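Nitrite oxidoreductase subunit A (Kuenenia stuttgartiensis, PDB 7B04) is a molybdopterin oxidoreductase family subunit that holds a molybdenum atom, two MD1 cofactors and an iron-sulfur cluster. Local coordinates at residues E954-D966 with L1003-M1017. Residues are numbered along the deposited sequence; the frame is centred on the assembly and turned at random.
Sequences EHQIHIHPQAARD and LRAKYNPAYPYNCTM
His-958 N gives a nearly straight bond to Met-1017 O (2.7 Å, 172°), and Met-1017 N returns one to His-958 O, pairing strand 956-959 antiparallel with 1015-1017. Along its other edge the strand runs parallel to 1003-1007: Ile-957 N and Ile-959 N donate to Arg-1004 O and Lys-1006 O, while Ile-957 O and Ile-959 O accept from Lys-1006 N and Asn-1008 N.

The imidazole of His-958 is packed on both faces, by Lys-1006 CD, 3.8 Å from the ring centroid, and opposite it by Met-1017 CE. Its ND1 accepts from Asn-1008 ND2 at 3.1 Å, the donor tilted somewhat from the ring plane. That amide nitrogen also bonds to Asp-147 O of the subunit B chain. Lys-1006 is extended throughout (chi1 171°), which lays CD along the imidazole before NZ reaches Glu-146 O of subunit B. Asn-1008 OD1 accepts from Ala-1010 N, closing an Asx turn.

Just before the strand, Glu-954 OE2 forms a salt bridge with Arg-1004 NE (2.7 Å), met from above the carboxylate plane; Arg-1004 NH2 pairs with Asp-946 and Glu-954 OE1 with Tyr-974 OH. Beyond the strand, His-960 ND1 accepts from Gln-962 N as N-cap of helix 961-966. Pro-961 CA sits over the centre of the Tyr-1007 ring, and Tyr-1013 OH donates to the anti lone pair of Asp-966 OD2 at 2.7 Å.

The central strand thus runs on into a capped helix, and the Tyr-1011 side chain comes within about 5 Å of a bound MD1, consistent with the C-terminal double-psi beta-barrel domain of molybdopterin oxidoreductases.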
# COMPACT_ATOMS: atom_id res chain seq x y z
N GLU B 954 -4.05 3.80 13.60
CA GLU B 954 -4.57 2.64 14.31
C GLU B 954 -5.21 1.69 13.31
O GLU B 954 -5.76 2.11 12.30
CB GLU B 954 -5.57 2.98 15.42
CG GLU B 954 -6.43 4.20 15.23
CD GLU B 954 -7.39 4.38 16.37
OE1 GLU B 954 -7.71 3.37 17.03
OE2 GLU B 954 -7.81 5.52 16.64
N HIS B 955 -5.15 0.39 13.62
CA HIS B 955 -5.75 -0.62 12.76
C HIS B 955 -7.26 -0.65 12.96
O HIS B 955 -7.77 -0.35 14.04
CB HIS B 955 -5.13 -1.98 13.08
CG HIS B 955 -5.20 -2.95 11.94
ND1 HIS B 955 -4.35 -2.88 10.86
CD2 HIS B 955 -5.99 -4.03 11.74
CE1 HIS B 955 -4.63 -3.87 10.02
NE2 HIS B 955 -5.62 -4.58 10.53
N GLN B 956 -7.97 -1.02 11.90
CA GLN B 956 -9.42 -0.91 11.84
C GLN B 956 -10.04 -2.20 11.33
O GLN B 956 -9.40 -2.99 10.62
CB GLN B 956 -9.86 0.26 10.95
CG GLN B 956 -9.49 0.09 9.48
CD GLN B 956 -9.82 1.31 8.64
OE1 GLN B 956 -10.36 2.30 9.14
NE2 GLN B 956 -9.50 1.25 7.35
N ILE B 957 -11.31 -2.42 11.70
CA ILE B 957 -12.09 -3.56 11.23
C ILE B 957 -13.27 -3.05 10.42
O ILE B 957 -13.94 -2.09 10.80
CB ILE B 957 -12.58 -4.45 12.40
CG1 ILE B 957 -13.36 -5.65 11.85
CG2 ILE B 957 -13.43 -3.67 13.38
CD1 ILE B 957 -13.73 -6.67 12.90
N HIS B 958 -13.51 -3.69 9.27
CA HIS B 958 -14.63 -3.34 8.41
C HIS B 958 -15.86 -4.14 8.83
O HIS B 958 -15.78 -5.36 9.04
CB HIS B 958 -14.30 -3.63 6.95
CG HIS B 958 -13.33 -2.66 6.35
ND1 HIS B 958 -13.68 -1.76 5.37
CD2 HIS B 958 -12.01 -2.46 6.59
CE1 HIS B 958 -12.62 -1.05 5.03
NE2 HIS B 958 -11.60 -1.45 5.75
N ILE B 959 -17.00 -3.46 8.94
CA ILE B 959 -18.26 -4.10 9.32
C ILE B 959 -19.38 -3.43 8.54
O ILE B 959 -19.35 -2.22 8.30
CB ILE B 959 -18.50 -4.03 10.85
CG1 ILE B 959 -19.78 -4.78 11.23
CG2 ILE B 959 -18.52 -2.60 11.34
CD1 ILE B 959 -19.88 -5.13 12.70
N HIS B 960 -20.37 -4.22 8.14
CA HIS B 960 -21.53 -3.68 7.46
C HIS B 960 -22.31 -2.75 8.39
O HIS B 960 -22.45 -3.05 9.59
CB HIS B 960 -22.44 -4.81 6.97
CG HIS B 960 -23.57 -4.35 6.11
ND1 HIS B 960 -24.78 -3.94 6.62
CD2 HIS B 960 -23.67 -4.23 4.76
CE1 HIS B 960 -25.58 -3.59 5.63
NE2 HIS B 960 -24.93 -3.76 4.49
N PRO B 961 -22.80 -1.61 7.89
CA PRO B 961 -23.48 -0.65 8.78
C PRO B 961 -24.65 -1.25 9.55
O PRO B 961 -24.79 -1.00 10.75
CB PRO B 961 -23.94 0.45 7.81
CG PRO B 961 -23.00 0.35 6.66
CD PRO B 961 -22.69 -1.11 6.51
N GLN B 962 -25.50 -2.03 8.88
CA GLN B 962 -26.62 -2.65 9.57
C GLN B 962 -26.13 -3.61 10.65
O GLN B 962 -26.71 -3.67 11.74
CB GLN B 962 -27.52 -3.38 8.57
CG GLN B 962 -28.80 -3.93 9.19
CD GLN B 962 -29.67 -2.84 9.79
OE1 GLN B 962 -29.73 -2.69 11.01
NE2 GLN B 962 -30.35 -2.08 8.94
N ALA B 963 -25.08 -4.37 10.36
CA ALA B 963 -24.54 -5.30 11.34
C ALA B 963 -24.12 -4.57 12.61
O ALA B 963 -24.47 -4.98 13.72
CB ALA B 963 -23.35 -6.06 10.75
N ALA B 964 -23.41 -3.45 12.47
CA ALA B 964 -22.97 -2.70 13.64
C ALA B 964 -24.15 -2.07 14.37
O ALA B 964 -24.16 -2.02 15.61
CB ALA B 964 -21.95 -1.64 13.23
N ARG B 965 -25.14 -1.58 13.63
CA ARG B 965 -26.31 -0.97 14.26
C ARG B 965 -27.09 -1.99 15.08
O ARG B 965 -27.66 -1.64 16.12
CB ARG B 965 -27.23 -0.35 13.21
CG ARG B 965 -26.77 1.01 12.70
CD ARG B 965 -27.90 1.69 11.94
NE ARG B 965 -28.28 0.93 10.75
CZ ARG B 965 -27.86 1.20 9.52
NH1 ARG B 965 -27.04 2.22 9.31
NH2 ARG B 965 -28.25 0.45 8.50
N ASP B 966 -27.13 -3.24 14.64
CA ASP B 966 -27.83 -4.28 15.39
C ASP B 966 -27.13 -4.59 16.71
O ASP B 966 -27.78 -5.12 17.62
CB ASP B 966 -27.95 -5.55 14.55
CG ASP B 966 -28.92 -5.39 13.40
OD1 ASP B 966 -29.86 -4.59 13.52
OD2 ASP B 966 -28.73 -6.08 12.37
N LEU B 1003 -10.16 -2.97 18.52
CA LEU B 1003 -9.87 -2.03 17.46
C LEU B 1003 -11.13 -1.25 17.09
O LEU B 1003 -12.24 -1.57 17.51
CB LEU B 1003 -9.27 -2.76 16.26
CG LEU B 1003 -10.22 -3.45 15.28
CD1 LEU B 1003 -9.38 -4.01 14.14
CD2 LEU B 1003 -11.04 -4.55 15.94
N ARG B 1004 -10.93 -0.22 16.28
CA ARG B 1004 -12.01 0.62 15.79
C ARG B 1004 -12.79 -0.06 14.67
O ARG B 1004 -12.23 -0.82 13.87
CB ARG B 1004 -11.48 1.96 15.28
CG ARG B 1004 -11.18 2.98 16.36
CD ARG B 1004 -10.86 4.31 15.71
NE ARG B 1004 -10.46 5.35 16.66
CZ ARG B 1004 -11.29 6.21 17.25
NH1 ARG B 1004 -12.60 6.14 17.01
NH2 ARG B 1004 -10.82 7.13 18.08
N ALA B 1005 -14.08 0.24 14.61
CA ALA B 1005 -14.97 -0.27 13.58
C ALA B 1005 -15.17 0.77 12.49
O ALA B 1005 -15.19 1.98 12.76
CB ALA B 1005 -16.33 -0.66 14.19
N LYS B 1006 -15.31 0.30 11.26
CA LYS B 1006 -15.48 1.17 10.10
C LYS B 1006 -16.67 0.69 9.29
O LYS B 1006 -16.72 -0.48 8.88
CB LYS B 1006 -14.22 1.18 9.23
CG LYS B 1006 -14.39 1.90 7.90
CD LYS B 1006 -13.18 1.74 7.00
CE LYS B 1006 -13.45 2.32 5.62
NZ LYS B 1006 -12.31 2.14 4.69
N TYR B 1007 -17.63 1.58 9.05
CA TYR B 1007 -18.77 1.25 8.21
C TYR B 1007 -18.30 1.10 6.77
O TYR B 1007 -17.72 2.03 6.19
CB TYR B 1007 -19.85 2.33 8.30
CG TYR B 1007 -20.70 2.27 9.54
CD1 TYR B 1007 -20.46 1.32 10.53
CD2 TYR B 1007 -21.74 3.16 9.73
CE1 TYR B 1007 -21.24 1.27 11.67
CE2 TYR B 1007 -22.53 3.12 10.87
CZ TYR B 1007 -22.27 2.17 11.83
OH TYR B 1007 -23.05 2.12 12.96
N ASN B 1008 -18.54 -0.07 6.19
CA ASN B 1008 -18.30 -0.30 4.76
C ASN B 1008 -19.42 -1.19 4.25
O ASN B 1008 -19.39 -2.42 4.44
CB ASN B 1008 -16.93 -0.94 4.52
CG ASN B 1008 -16.52 -0.90 3.06
OD1 ASN B 1008 -17.28 -0.43 2.20
ND2 ASN B 1008 -15.33 -1.40 2.77
N PRO B 1009 -20.43 -0.62 3.59
CA PRO B 1009 -21.53 -1.43 3.05
C PRO B 1009 -21.16 -2.22 1.81
O PRO B 1009 -22.04 -2.81 1.19
CB PRO B 1009 -22.60 -0.38 2.73
CG PRO B 1009 -21.85 0.88 2.51
CD PRO B 1009 -20.66 0.82 3.42
N ALA B 1010 -19.87 -2.25 1.44
CA ALA B 1010 -19.41 -3.11 0.36
C ALA B 1010 -19.36 -4.57 0.79
O ALA B 1010 -19.25 -5.45 -0.07
CB ALA B 1010 -18.03 -2.66 -0.12
N TYR B 1011 -19.42 -4.84 2.11
CA TYR B 1011 -19.35 -6.18 2.66
C TYR B 1011 -20.74 -6.72 2.97
O TYR B 1011 -21.66 -5.96 3.29
CB TYR B 1011 -18.50 -6.19 3.94
CG TYR B 1011 -17.03 -6.04 3.65
CD1 TYR B 1011 -16.23 -7.16 3.45
CD2 TYR B 1011 -16.44 -4.79 3.56
CE1 TYR B 1011 -14.89 -7.04 3.19
CE2 TYR B 1011 -15.09 -4.66 3.29
CZ TYR B 1011 -14.32 -5.78 3.10
OH TYR B 1011 -12.98 -5.66 2.83
N PRO B 1012 -20.91 -8.04 2.88
CA PRO B 1012 -22.16 -8.65 3.34
C PRO B 1012 -22.30 -8.57 4.85
O PRO B 1012 -21.34 -8.30 5.58
CB PRO B 1012 -22.04 -10.11 2.87
CG PRO B 1012 -20.58 -10.34 2.73
CD PRO B 1012 -19.99 -9.03 2.31
N TYR B 1013 -23.53 -8.79 5.31
CA TYR B 1013 -23.86 -8.64 6.72
C TYR B 1013 -22.95 -9.48 7.61
O TYR B 1013 -22.43 -8.99 8.62
CB TYR B 1013 -25.32 -9.03 6.95
CG TYR B 1013 -25.82 -8.83 8.36
CD1 TYR B 1013 -26.37 -7.62 8.76
CD2 TYR B 1013 -25.75 -9.86 9.30
CE1 TYR B 1013 -26.84 -7.44 10.05
CE2 TYR B 1013 -26.21 -9.69 10.59
CZ TYR B 1013 -26.75 -8.47 10.96
OH TYR B 1013 -27.21 -8.29 12.24
N ASN B 1014 -22.73 -10.74 7.24
CA ASN B 1014 -22.00 -11.69 8.08
C ASN B 1014 -20.51 -11.74 7.79
O ASN B 1014 -19.87 -12.76 8.05
CB ASN B 1014 -22.61 -13.09 7.92
CG ASN B 1014 -24.05 -13.15 8.38
OD1 ASN B 1014 -24.96 -13.32 7.57
ND2 ASN B 1014 -24.27 -13.01 9.68
N CYS B 1015 -19.91 -10.65 7.30
CA CYS B 1015 -18.51 -10.69 6.93
C CYS B 1015 -17.82 -9.42 7.39
O CYS B 1015 -18.27 -8.31 7.09
CB CYS B 1015 -18.33 -10.86 5.42
SG CYS B 1015 -16.60 -11.00 4.89
N THR B 1016 -16.72 -9.60 8.12
CA THR B 1016 -15.91 -8.51 8.64
C THR B 1016 -14.49 -8.67 8.11
O THR B 1016 -14.05 -9.77 7.78
CB THR B 1016 -15.90 -8.51 10.17
OG1 THR B 1016 -15.28 -9.71 10.65
CG2 THR B 1016 -17.33 -8.45 10.71
N MET B 1017 -13.76 -7.55 8.06
CA MET B 1017 -12.46 -7.54 7.41
C MET B 1017 -11.46 -6.77 8.25
O MET B 1017 -11.75 -5.66 8.71
CB MET B 1017 -12.55 -6.92 6.01
CG MET B 1017 -11.31 -7.15 5.15
SD MET B 1017 -9.98 -5.96 5.43
CE MET B 1017 -10.54 -4.57 4.45